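Local coordinates for protein serine protease pet (Escherichia coli, PDB 4OM9) that is a secreted autotransporter enterotoxin of enteroaggregative strains, a serine peptidase that probably cleaves alpha-fodrin inside host cells, at residues T381-V386 and G401-V406; V406-E411 and L431-H436. One frame throughout, in Å; residues are numbered along the deposited sequence.

Following the chain from the N terminus, interaction 1 comes first. The chain leaves 381-386, runs round once, and returns alongside it at 401-406, closing a loop of 14 residues between the segments. Interaction 2 starts where that ends. The same strand, 404-408, carries the chain on through 406-411, and after another circuit it returns at 431-436. The two loops neither nest nor cross. They follow in series and share Val406. Together they place strands 385-388, 404-408 and 429-432 side by side, all parallel, as successive coils of the beta-helix. The contacts also meet directly: Gln407 N probably hydrogen-bonds Val386 O, at 2.8 Å.

Interaction 1: T381-V386 and G401-V406; sequences TGNGTV and GGPGTV
Gly384 and Thr405 make the tightest polar link between the segments. Thr405 N donates to Gly384 O at 2.6 Å. The next rung follows at once, with Val386 N giving to Thr405 O at 2.8 Å. Thr385 pairs with Thr405 and Val386 with Val406, in parallel register. Just before this ladder the backbones come very close. Gly404 has no side chain, and its CA lies 3.7 Å from Asn383 CA. The valines point to the buried face. There the methyl CG2 of Val406 meets CG2 of Thr381 at 4.1 Å. The hydroxyl of Thr381 takes the position opposite the backbone N (chi1 179°), and its OG1 hydrogen-bonds water 1 at 2.7 Å. That water, between Thr381 and the ladder, is within bonding distance of Gly384 O and Thr405 O as well. It probably cannot donate to every acceptor near it at once.

The face with the two threonines is looser. Thr385 and Thr405 lie side by side there, partly exposed, with OG1 of Thr385 4.2 Å from CB of Thr405. At the turn end Pro403 is exposed but still packs closely. Its ring edge sets CD 3.3 Å from Gly382 O and CG 3.6 Å from Asn383 OD1. The same Asn383 oxygen accepts a bond from Gly384 N, which sits 45° above the carbonyl plane. Nearby, Gly401 O is hydrogen-bonded by Arg115, within the range of the peptidase family. Glycine-rich bends here lead into in-register parallel strands stacked coil on coil, as in the right-handed beta-helix of autotransporter passenger domains.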
loop_
_atom_site.group_PDB
_atom_site.type_symbol
_atom_site.label_atom_id
_atom_site.label_comp_id
_atom_site.label_asym_id
_atom_site.label_seq_id
_atom_site.Cartn_x
_atom_site.Cartn_y
_atom_site.Cartn_z
ATOM N N THR A 381 14.692 22.468 1.847
ATOM C CA THR A 381 15.005 21.865 3.133
ATOM C C THR A 381 15.104 20.326 3.048
ATOM O O THR A 381 14.371 19.681 2.291
ATOM C CB THR A 381 13.967 22.282 4.212
ATOM O OG1 THR A 381 14.289 21.651 5.453
ATOM C CG2 THR A 381 12.538 21.913 3.817
ATOM N N GLY A 382 16.042 19.755 3.807
ATOM C CA GLY A 382 16.304 18.334 3.770
ATOM C C GLY A 382 16.377 17.647 5.121
ATOM O O GLY A 382 16.656 16.459 5.197
ATOM N N ASN A 383 16.106 18.370 6.196
ATOM C CA ASN A 383 16.299 17.797 7.519
ATOM C C ASN A 383 15.724 18.702 8.606
ATOM O O ASN A 383 15.562 19.905 8.405
ATOM C CB ASN A 383 17.805 17.545 7.770
ATOM C CG ASN A 383 18.045 16.524 8.850
ATOM O OD1 ASN A 383 17.095 15.943 9.362
ATOM N ND2 ASN A 383 19.302 16.288 9.202
ATOM N N GLY A 384 15.456 18.134 9.773
ATOM C CA GLY A 384 14.925 18.908 10.871
ATOM C C GLY A 384 13.583 19.562 10.527
ATOM O O GLY A 384 12.859 19.114 9.614
ATOM N N THR A 385 13.263 20.634 11.254
ATOM C CA THR A 385 11.960 21.272 11.153
ATOM C C THR A 385 12.068 22.706 10.651
ATOM O O THR A 385 12.932 23.451 11.078
ATOM C CB THR A 385 11.252 21.295 12.515
ATOM O OG1 THR A 385 11.279 19.984 13.088
ATOM C CG2 THR A 385 9.796 21.779 12.372
ATOM N N VAL A 386 11.202 23.073 9.722
ATOM C CA VAL A 386 11.043 24.444 9.337
ATOM C C VAL A 386 9.594 24.815 9.663
ATOM O O VAL A 386 8.645 24.170 9.197
ATOM C CB VAL A 386 11.372 24.670 7.860
ATOM C CG1 VAL A 386 11.057 26.126 7.453
ATOM C CG2 VAL A 386 12.839 24.352 7.609
ATOM N N GLY A 401 14.749 14.421 0.536
ATOM C CA GLY A 401 15.738 13.574 1.177
ATOM C C GLY A 401 15.237 12.688 2.287
ATOM O O GLY A 401 15.939 11.766 2.717
ATOM N N GLY A 402 14.048 12.985 2.791
ATOM C CA GLY A 402 13.411 12.095 3.754
ATOM C C GLY A 402 13.050 12.639 5.127
ATOM O O GLY A 402 11.900 12.557 5.544
ATOM N N PRO A 403 14.038 13.172 5.864
ATOM C CA PRO A 403 13.763 13.374 7.284
ATOM C C PRO A 403 13.384 14.802 7.670
ATOM O O PRO A 403 13.317 15.071 8.862
ATOM C CB PRO A 403 15.089 12.988 7.931
ATOM C CG PRO A 403 16.107 13.461 6.922
ATOM C CD PRO A 403 15.451 13.425 5.549
ATOM N N GLY A 404 13.144 15.700 6.720
ATOM C CA GLY A 404 12.734 17.044 7.094
ATOM C C GLY A 404 11.236 17.144 7.392
ATOM O O GLY A 404 10.432 16.350 6.898
ATOM N N THR A 405 10.880 18.114 8.225
ATOM C CA THR A 405 9.492 18.459 8.514
ATOM C C THR A 405 9.242 19.939 8.213
ATOM O O THR A 405 10.059 20.810 8.551
ATOM C CB THR A 405 9.140 18.168 9.978
ATOM O OG1 THR A 405 9.184 16.756 10.188
ATOM C CG2 THR A 405 7.733 18.670 10.326
ATOM N N VAL A 406 8.128 20.203 7.549
ATOM C CA VAL A 406 7.601 21.543 7.397
ATOM C C VAL A 406 6.306 21.684 8.210
ATOM O O VAL A 406 5.375 20.883 8.064
ATOM C CB VAL A 406 7.338 21.864 5.932
ATOM C CG1 VAL A 406 6.657 23.247 5.802
ATOM C CG2 VAL A 406 8.624 21.834 5.169
HETATM O O HOH W 1 12.743 20.662 7.411
#

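Interaction 2: V406-E411 and L431-H436; sequences VQLNAE and LDLNGH
Asp432 OD2 is gripped by two donors. Gln407 NE2 reaches it at 3.1 Å, and Ser455 OG of the following coil bonds it too. The Gln407 chain is extended and runs beside Asp432, pointing the same way. Its amide meets OD2 from above the carboxylate plane, and the two planes are turned 68° apart. The other oxygen, OD1, accepts from Asn434 N at 2.9 Å and forms an Asx turn. It overlaps a type I' turn from Leu433 to His436.

Backbone pairing runs through Asp432 N to Val406 O and Leu408 N to Asp432 O. Beyond that a side chain takes over: Asn434 ND2 donates to Leu408 O at 2.8 Å, in the carbonyl plane. The Asn434 amide also stacks on that of Gln407, their planes 19° apart.

On the opposite, buried face Leu408 splits its methyls. CD1 lies 3.8 Å from Leu433 CD2, and CD2 lies 4.0 Å from Leu431 CD1.

At the outer end the His436 ring has Ala410 O over one face, 3.3 Å from CE1. Water 3 lies in the ring plane and bridges ND1 to Glu411 OE2. Polar groups thus extend the strand pairing into the turn, while the leucines fill the core. The nearby Glu411 carboxylate, joined to ND1 through water 3, may modestly stabilise a protonated His436.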
loop_
_atom_site.group_PDB
_atom_site.type_symbol
_atom_site.label_atom_id
_atom_site.label_comp_id
_atom_site.label_asym_id
_atom_site.label_seq_id
_atom_site.Cartn_x
_atom_site.Cartn_y
_atom_site.Cartn_z
ATOM N N VAL A 406 8.128 20.203 7.549
ATOM C CA VAL A 406 7.601 21.543 7.397
ATOM C C VAL A 406 6.306 21.684 8.210
ATOM O O VAL A 406 5.375 20.883 8.064
ATOM C CB VAL A 406 7.338 21.864 5.932
ATOM C CG1 VAL A 406 6.657 23.247 5.802
ATOM C CG2 VAL A 406 8.624 21.834 5.169
ATOM N N GLN A 407 6.241 22.699 9.063
ATOM C CA GLN A 407 5.134 22.816 9.991
ATOM C C GLN A 407 4.432 24.167 9.914
ATOM O O GLN A 407 5.057 25.204 10.094
ATOM C CB GLN A 407 5.597 22.582 11.434
ATOM C CG GLN A 407 4.445 22.768 12.429
ATOM C CD GLN A 407 4.857 22.645 13.870
ATOM O OE1 GLN A 407 5.330 23.609 14.471
ATOM N NE2 GLN A 407 4.662 21.468 14.445
ATOM N N LEU A 408 3.125 24.137 9.663
ATOM C CA LEU A 408 2.316 25.349 9.621
ATOM C C LEU A 408 2.091 25.924 11.006
ATOM O O LEU A 408 1.775 25.191 11.932
ATOM C CB LEU A 408 0.973 25.065 8.961
ATOM C CG LEU A 408 1.090 24.345 7.622
ATOM C CD1 LEU A 408 -0.238 24.331 6.900
ATOM C CD2 LEU A 408 2.136 25.013 6.764
ATOM N N ASN A 409 2.244 27.241 11.149
ATOM C CA ASN A 409 2.020 27.890 12.440
ATOM C C ASN A 409 1.481 29.310 12.296
ATOM O O ASN A 409 1.872 30.212 13.035
ATOM C CB ASN A 409 3.314 27.909 13.246
ATOM C CG ASN A 409 3.082 28.174 14.724
ATOM O OD1 ASN A 409 2.206 27.578 15.349
ATOM N ND2 ASN A 409 3.862 29.087 15.288
ATOM N N ALA A 410 0.593 29.511 11.327
ATOM C CA ALA A 410 -0.046 30.809 11.100
ATOM C C ALA A 410 -1.109 30.581 10.045
ATOM O O ALA A 410 -1.127 29.527 9.430
ATOM C CB ALA A 410 0.978 31.876 10.645
ATOM N N GLU A 411 -1.990 31.547 9.827
ATOM C CA GLU A 411 -3.039 31.387 8.821
ATOM C C GLU A 411 -2.456 31.601 7.435
ATOM O O GLU A 411 -1.631 32.486 7.247
ATOM C CB GLU A 411 -4.195 32.365 9.056
ATOM C CG GLU A 411 -4.696 32.443 10.495
ATOM C CD GLU A 411 -5.771 31.408 10.816
ATOM O OE1 GLU A 411 -6.980 31.685 10.570
ATOM O OE2 GLU A 411 -5.401 30.327 11.330
ATOM N N LEU A 431 4.703 17.247 6.053
ATOM C CA LEU A 431 3.948 18.490 6.216
ATOM C C LEU A 431 2.979 18.338 7.383
ATOM O O LEU A 431 2.040 17.547 7.314
ATOM C CB LEU A 431 3.178 18.867 4.943
ATOM C CG LEU A 431 2.249 20.085 5.150
ATOM C CD1 LEU A 431 3.046 21.320 5.614
ATOM C CD2 LEU A 431 1.463 20.422 3.894
ATOM N N ASP A 432 3.226 19.092 8.454
ATOM C CA ASP A 432 2.373 19.086 9.647
ATOM C C ASP A 432 1.449 20.303 9.620
ATOM O O ASP A 432 1.895 21.449 9.825
ATOM C CB ASP A 432 3.230 19.065 10.917
ATOM C CG ASP A 432 2.406 19.029 12.195
ATOM O OD1 ASP A 432 1.166 18.890 12.139
ATOM O OD2 ASP A 432 3.007 19.132 13.283
ATOM N N LEU A 433 0.167 20.054 9.351
ATOM C CA LEU A 433 -0.823 21.126 9.229
ATOM C C LEU A 433 -1.041 21.768 10.577
ATOM O O LEU A 433 -1.550 22.880 10.658
ATOM C CB LEU A 433 -2.162 20.606 8.674
ATOM C CG LEU A 433 -2.114 19.904 7.317
ATOM C CD1 LEU A 433 -3.493 19.534 6.851
ATOM C CD2 LEU A 433 -1.449 20.754 6.281
ATOM N N ASN A 434 -0.671 21.053 11.633
ATOM C CA ASN A 434 -0.607 21.625 12.974
ATOM C C ASN A 434 -1.885 22.383 13.374
ATOM O O ASN A 434 -1.832 23.524 13.843
ATOM C CB ASN A 434 0.612 22.542 13.063
ATOM C CG ASN A 434 0.841 23.068 14.458
ATOM O OD1 ASN A 434 0.488 22.400 15.444
ATOM N ND2 ASN A 434 1.401 24.289 14.561
ATOM N N GLY A 435 -3.042 21.749 13.182
ATOM C CA GLY A 435 -4.303 22.364 13.567
ATOM C C GLY A 435 -4.917 23.257 12.504
ATOM O O GLY A 435 -6.067 23.664 12.639
ATOM N N HIS A 436 -4.159 23.563 11.451
ATOM C CA HIS A 436 -4.652 24.398 10.350
ATOM C C HIS A 436 -5.312 23.563 9.244
ATOM O O HIS A 436 -4.987 22.388 9.066
ATOM C CB HIS A 436 -3.511 25.225 9.761
ATOM C CG HIS A 436 -2.859 26.137 10.749
ATOM N ND1 HIS A 436 -3.362 27.396 11.053
ATOM C CD2 HIS A 436 -1.759 25.985 11.521
ATOM C CE1 HIS A 436 -2.599 27.964 11.963
ATOM N NE2 HIS A 436 -1.611 27.132 12.263
HETATM O O HOH W 2 2.427 25.340 17.277
HETATM O O HOH W 3 -5.861 28.209 9.789
#